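Local coordinates for 15-O-acetyltransferase (Fusarium sporotrichioides, PDB 3FOT), which transfers an acetyl group to the 15-hydroxyl of trichothecene intermediates, a step in the biosynthesis of mycotoxins such as T-2 toxin, at residues A[258-261]-A[262-266]; A[415-418]-A[419-423]. One frame throughout, in Å; residues are numbered along the deposited sequence.

Contact 1: A[258-261]-A[262-266]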
ATOM      1  N   ALA A 258       5.655 -21.690  -7.907  1.00 19.48           N
ATOM      2  CA  ALA A 258       6.667 -20.667  -7.586  1.00 19.31           C
ATOM      3  C   ALA A 258       6.514 -20.105  -6.170  1.00 19.53           C
ATOM      4  O   ALA A 258       7.512 -19.869  -5.464  1.00 19.24           O
ATOM      5  CB  ALA A 258       6.633 -19.540  -8.581  1.00 19.18           C
ATOM      6  N   LEU A 259       5.264 -19.895  -5.762  1.00 18.90           N
ATOM      7  CA  LEU A 259       4.968 -19.408  -4.427  1.00 19.16           C
ATOM      8  C   LEU A 259       5.495 -20.343  -3.359  1.00 19.59           C
ATOM      9  O   LEU A 259       6.214 -19.934  -2.446  1.00 18.99           O
ATOM     10  CB  LEU A 259       3.454 -19.239  -4.286  1.00 19.65           C
ATOM     11  CG  LEU A 259       2.926 -18.774  -2.941  1.00 20.88           C
ATOM     12  CD1 LEU A 259       3.415 -17.337  -2.689  1.00 19.47           C
ATOM     13  CD2 LEU A 259       1.412 -18.840  -2.965  1.00 20.63           C
ATOM     14  N   VAL A 260       5.134 -21.613  -3.477  1.00 19.63           N
ATOM     15  CA  VAL A 260       5.499 -22.596  -2.477  1.00 20.99           C
ATOM     16  C   VAL A 260       7.005 -22.772  -2.441  1.00 20.82           C
ATOM     17  O   VAL A 260       7.581 -22.861  -1.359  1.00 21.25           O
ATOM     18  CB  VAL A 260       4.772 -23.926  -2.700  1.00 21.05           C
ATOM     19  CG1 VAL A 260       5.120 -24.944  -1.590  1.00 21.79           C
ATOM     20  CG2 VAL A 260       3.265 -23.674  -2.702  1.00 22.20           C
ATOM     21  N   ALA A 261       7.640 -22.804  -3.615  1.00 20.82           N
ATOM     22  CA  ALA A 261       9.095 -22.916  -3.701  1.00 21.47           C
ATOM     23  C   ALA A 261       9.815 -21.700  -3.139  1.00 21.78           C
ATOM     24  O   ALA A 261      10.886 -21.846  -2.548  1.00 22.29           O
ATOM     25  CB  ALA A 261       9.561 -23.188  -5.137  1.00 21.38           C
ATOM     26  N   ASN A 262       9.248 -20.511  -3.345  1.00 21.29           N
ATOM     27  CA  ASN A 262       9.821 -19.298  -2.756  1.00 21.52           C
ATOM     28  C   ASN A 262       9.830 -19.374  -1.228  1.00 21.39           C
ATOM     29  O   ASN A 262      10.763 -18.887  -0.600  1.00 21.26           O
ATOM     30  CB  ASN A 262       9.121 -18.023  -3.240  1.00 21.07           C
ATOM     31  CG  ASN A 262       9.744 -16.747  -2.653  1.00 22.40           C
ATOM     32  OD1 ASN A 262      10.930 -16.503  -2.819  1.00 24.36           O
ATOM     33  ND2 ASN A 262       8.939 -15.942  -1.960  1.00 20.80           N
ATOM     34  N   TYR A 263       8.804 -19.978  -0.630  1.00 21.79           N
ATOM     35  CA  TYR A 263       8.789 -20.149   0.835  1.00 22.37           C
ATOM     36  C   TYR A 263       9.974 -21.000   1.315  1.00 22.77           C
ATOM     37  O   TYR A 263      10.506 -20.782   2.405  1.00 22.23           O
ATOM     38  CB  TYR A 263       7.468 -20.766   1.327  1.00 22.46           C
ATOM     39  CG  TYR A 263       6.257 -19.849   1.265  1.00 23.14           C
ATOM     40  CD1 TYR A 263       6.260 -18.608   1.896  1.00 21.26           C
ATOM     41  CD2 TYR A 263       5.088 -20.245   0.596  1.00 23.68           C
ATOM     42  CE1 TYR A 263       5.148 -17.770   1.847  1.00 22.80           C
ATOM     43  CE2 TYR A 263       3.965 -19.418   0.544  1.00 24.31           C
ATOM     44  CZ  TYR A 263       4.004 -18.176   1.167  1.00 24.31           C
ATOM     45  OH  TYR A 263       2.911 -17.335   1.135  1.00 25.74           O
ATOM     46  N   LYS A 264      10.390 -21.948   0.477  0.70 22.84           N
ATOM     47  CA  LYS A 264      11.380 -22.970   0.838  0.70 23.35           C
ATOM     48  C   LYS A 264      12.791 -22.683   0.314  0.70 23.57           C
ATOM     49  O   LYS A 264      13.729 -23.430   0.586  0.70 23.28           O
ATOM     50  CB  LYS A 264      10.908 -24.344   0.331  0.70 23.33           C
ATOM     51  CG  LYS A 264       9.644 -24.865   1.004  0.70 24.47           C
ATOM     52  CD  LYS A 264       9.009 -25.988   0.205  0.70 26.52           C
ATOM     53  CE  LYS A 264       7.883 -26.641   0.980  0.70 27.88           C
ATOM     54  NZ  LYS A 264       7.123 -27.598   0.119  0.70 29.62           N
ATOM     55  N   SER A 265      12.941 -21.606  -0.442  1.00 24.37           N
ATOM     56  CA  SER A 265      14.198 -21.357  -1.144  1.00 25.32           C
ATOM     57  C   SER A 265      15.278 -20.766  -0.245  1.00 25.48           C
ATOM     58  O   SER A 265      14.992 -20.129   0.785  1.00 24.90           O
ATOM     59  CB  SER A 265      13.985 -20.451  -2.359  1.00 25.47           C
ATOM     60  OG  SER A 265      13.755 -19.111  -1.973  1.00 28.20           O
ATOM     61  N   ARG A 266      16.523 -20.968  -0.673  1.00 25.12           N
ATOM     62  CA  ARG A 266      17.669 -20.339  -0.042  1.00 25.34           C
ATOM     63  C   ARG A 266      17.573 -18.833  -0.260  1.00 25.11           C
ATOM     64  O   ARG A 266      17.001 -18.366  -1.248  1.00 25.36           O
ATOM     65  CB  ARG A 266      18.978 -20.900  -0.622  1.00 25.30           C
TER
HETATM   66  O   HOH W   1       6.461 -17.120  -1.379  1.00 25.17           O

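Contact 2: A[415-418]-A[419-423]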
ATOM      1  N   ASN A 415      -6.399 -16.502  -3.333  1.00 13.17           N
ATOM      2  CA  ASN A 415      -7.252 -17.362  -2.493  1.00 13.44           C
ATOM      3  C   ASN A 415      -6.440 -18.557  -1.949  1.00 14.06           C
ATOM      4  O   ASN A 415      -6.491 -18.900  -0.755  1.00 14.37           O
ATOM      5  CB  ASN A 415      -8.449 -17.883  -3.270  1.00 13.94           C
ATOM      6  CG  ASN A 415      -9.558 -16.860  -3.428  1.00 15.62           C
ATOM      7  OD1 ASN A 415      -9.611 -15.840  -2.741  1.00 14.47           O
ATOM      8  ND2 ASN A 415     -10.480 -17.153  -4.344  1.00 14.04           N
ATOM      9  N   PHE A 416      -5.675 -19.177  -2.836  1.00 14.47           N
ATOM     10  CA  PHE A 416      -4.824 -20.293  -2.436  1.00 14.85           C
ATOM     11  C   PHE A 416      -3.775 -19.858  -1.398  1.00 14.23           C
ATOM     12  O   PHE A 416      -3.546 -20.533  -0.391  1.00 14.31           O
ATOM     13  CB  PHE A 416      -4.164 -20.936  -3.654  1.00 15.42           C
ATOM     14  CG  PHE A 416      -3.103 -21.932  -3.290  1.00 17.14           C
ATOM     15  CD1 PHE A 416      -3.454 -23.244  -2.965  1.00 18.14           C
ATOM     16  CD2 PHE A 416      -1.759 -21.546  -3.201  1.00 17.49           C
ATOM     17  CE1 PHE A 416      -2.458 -24.173  -2.586  1.00 19.44           C
ATOM     18  CE2 PHE A 416      -0.773 -22.456  -2.823  1.00 18.77           C
ATOM     19  CZ  PHE A 416      -1.128 -23.779  -2.527  1.00 17.85           C
ATOM     20  N   GLU A 417      -3.152 -18.712  -1.651  1.00 13.60           N
ATOM     21  CA  GLU A 417      -2.116 -18.205  -0.768  1.00 13.03           C
ATOM     22  C   GLU A 417      -2.635 -17.948   0.663  1.00 12.86           C
ATOM     23  O   GLU A 417      -1.962 -18.275   1.664  1.00 12.15           O
ATOM     24  CB  GLU A 417      -1.547 -16.935  -1.388  1.00 12.80           C
ATOM     25  CG  GLU A 417      -0.328 -16.402  -0.699  1.00 14.32           C
ATOM     26  CD  GLU A 417       0.419 -15.407  -1.567  1.00 16.10           C
ATOM     27  OE1 GLU A 417       0.144 -15.318  -2.792  1.00 16.01           O
ATOM     28  OE2 GLU A 417       1.299 -14.729  -1.011  1.00 18.59           O
ATOM     29  N   ALA A 418      -3.837 -17.390   0.762  1.00 12.79           N
ATOM     30  CA  ALA A 418      -4.477 -17.149   2.059  1.00 12.58           C
ATOM     31  C   ALA A 418      -4.680 -18.451   2.836  1.00 13.23           C
ATOM     32  O   ALA A 418      -4.370 -18.549   4.042  1.00 12.73           O
ATOM     33  CB  ALA A 418      -5.810 -16.431   1.851  1.00 13.31           C
ATOM     34  N   SER A 419      -5.155 -19.470   2.125  1.00 13.91           N
ATOM     35  CA  SER A 419      -5.344 -20.793   2.713  1.00 14.46           C
ATOM     36  C   SER A 419      -4.025 -21.420   3.142  1.00 14.11           C
ATOM     37  O   SER A 419      -3.936 -22.017   4.239  1.00 14.26           O
ATOM     38  CB  SER A 419      -6.040 -21.686   1.698  1.00 15.45           C
ATOM     39  OG  SER A 419      -7.429 -21.451   1.757  1.00 20.25           O
ATOM     40  N   TYR A 420      -2.994 -21.257   2.308  1.00 14.26           N
ATOM     41  CA  TYR A 420      -1.632 -21.736   2.634  1.00 14.62           C
ATOM     42  C   TYR A 420      -1.112 -21.059   3.907  1.00 14.67           C
ATOM     43  O   TYR A 420      -0.576 -21.716   4.820  1.00 14.33           O
ATOM     44  CB  TYR A 420      -0.660 -21.487   1.469  1.00 15.45           C
ATOM     45  CG  TYR A 420       0.697 -22.127   1.662  1.00 15.77           C
ATOM     46  CD1 TYR A 420       0.973 -23.388   1.133  1.00 17.78           C
ATOM     47  CD2 TYR A 420       1.702 -21.480   2.379  1.00 18.18           C
ATOM     48  CE1 TYR A 420       2.217 -23.987   1.318  1.00 18.82           C
ATOM     49  CE2 TYR A 420       2.946 -22.067   2.579  1.00 19.34           C
ATOM     50  CZ  TYR A 420       3.200 -23.319   2.033  1.00 18.97           C
ATOM     51  OH  TYR A 420       4.431 -23.887   2.233  1.00 19.36           O
ATOM     52  N   LEU A 421      -1.285 -19.743   3.988  1.00 14.07           N
ATOM     53  CA  LEU A 421      -0.783 -18.999   5.142  1.00 14.36           C
ATOM     54  C   LEU A 421      -1.543 -19.281   6.431  1.00 14.94           C
ATOM     55  O   LEU A 421      -0.974 -19.182   7.524  1.00 15.29           O
ATOM     56  CB  LEU A 421      -0.775 -17.500   4.864  1.00 14.95           C
ATOM     57  CG  LEU A 421       0.265 -17.103   3.818  1.00 14.54           C
ATOM     58  CD1 LEU A 421      -0.076 -15.688   3.337  1.00 15.13           C
ATOM     59  CD2 LEU A 421       1.685 -17.197   4.368  1.00 13.74           C
ATOM     60  N   HIS A 422      -2.818 -19.619   6.300  1.00 14.35           N
ATOM     61  CA  HIS A 422      -3.603 -20.043   7.444  1.00 15.54           C
ATOM     62  C   HIS A 422      -3.061 -21.382   7.947  1.00 16.30           C
ATOM     63  O   HIS A 422      -2.901 -21.587   9.164  1.00 15.90           O
ATOM     64  CB  HIS A 422      -5.094 -20.165   7.096  1.00 15.76           C
ATOM     65  CG  HIS A 422      -5.924 -20.667   8.237  1.00 16.37           C
ATOM     66  ND1 HIS A 422      -5.974 -20.025   9.458  1.00 18.75           N
ATOM     67  CD2 HIS A 422      -6.693 -21.774   8.363  1.00 19.92           C
ATOM     68  CE1 HIS A 422      -6.755 -20.705  10.281  1.00 19.56           C
ATOM     69  NE2 HIS A 422      -7.205 -21.771   9.640  1.00 19.41           N
ATOM     70  N   ALA A 423      -2.767 -22.282   7.011  1.00 16.69           N
ATOM     71  CA  ALA A 423      -2.294 -23.626   7.373  1.00 17.40           C
ATOM     72  C   ALA A 423      -0.853 -23.612   7.867  1.00 17.79           C
ATOM     73  O   ALA A 423      -0.451 -24.470   8.661  1.00 17.35           O
ATOM     74  CB  ALA A 423      -2.459 -24.578   6.214  1.00 17.67           C
TER
HETATM   75  O   HOH W   2      -8.841 -18.921   0.818  1.00 22.06           O

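Contact 1: A[258-261]-A[262-266]
Leu259 and Tyr263 lie side by side, one helical turn apart, and point the same way off the helix. CG of Leu259 meets the ring of Tyr263 at CE2, 3.7 Å away, while Leu259 CD1 reaches on toward the hydroxyl end. The phenol is brought there by chi1 of -72°, which sets its CG opposite the carbonyl carbon; the approach of Leu259 O to the same ring is oblique. A water sits 3.4 Å above the plane of the Tyr263 ring, over its centre. It donates to Leu259 O and accepts from Asn262 ND2 at 2.8 Å, so one ring face, a main-chain carbonyl and a side-chain amide meet round one water. This is the last turn of helix 246-264, where the i to i+4 pattern gives way. Asn262 N still bonds Ala258 O at 2.8 Å and Tyr263 N bonds Leu259 O at 3.2 Å, but Lys264 N makes weak bonds only, to Val260 O and to Ala261 O, the latter at 3.1 Å. On a more exposed flank, Val260 and Lys264 also run alongside each other. The lysine chain, extended beyond CG, passes over Val260 O and brings its NZ to 3.7 Å from Val260 CG1. Outside this turn, the Tyr263 ring meets Phe428 edge-to-face.

Contact 2: A[415-418]-A[419-423]
Phe416 and Tyr420 make an apolar contact one turn apart, CZ of the phenylalanine lying 4.2 Å from CD1 of the tyrosine in an oblique approach of the two rings. Glu417 and Leu421 form the second pair: they lie side by side and point the same way, the methylene CG of Glu417 touching Leu421 CD1 at 4.1 Å. Leu421 leans back over the preceding turn because its chi1 of -69° places CG beside its own backbone N, 3.3 Å from Glu417 O. The acid group of Glu417 goes past this apolar stem to another helix, where OE1 is hydrogen-bonded to Tyr255 OH.

The main-chain bonds are those of a regular alpha-helix. Ser419 N, Tyr420 N, Leu421 N and His422 N bond to the carbonyls four residues earlier. The shortest include Tyr420 N to Phe416 O at 2.8 Å, and the straightest is Ser419 N to Asn415 O, with an N-H...O angle of 164°.

That same Asn415 O takes a second donor: a water at 2.8 Å, which also hydrogen-bonds Ser419 OG at 3.0 Å. The water thus joins Ser419 OG to Asn415 O, which are 3.7 Å apart. Two other polar ends are held elsewhere, Asn415 OD1 by Gly35 N and His422 ND1 by Glu44 OE2.

Ala418 is buried against Ala38 and Ile39 of helix 36-41; Glu417 and Leu421 touch Ile39 too and also meet helix 246-264, as does Phe416. The arrangement is that of a helix packed against helices 36-41 and 246-264, with His422 and Ala423 exposed, in the same helix as His414, which binds the substrate 15-deacetylcalonectrin and directly precedes Asn415.

In the fold
Along the chain, contact 1 comes first, in the final turn of helix 246-264, and contact 2 follows some 150 residues later near the end of helix 406-423. Each lies within one helix and closes no loop; the two stand in series, neither nested nor crossed. In space their centres are about 14 Å apart, and the side chains meet directly: the rings of Tyr263 and Tyr420 lie with parallel planes, CD2 of Tyr263 being 3.4 Å from CE2 of Tyr420, and Leu259 CD1 packs against the carboxylate carbon of Glu417. The pair therefore ties the end of helix 246-264 to the helix that carries the substrate-binding His414.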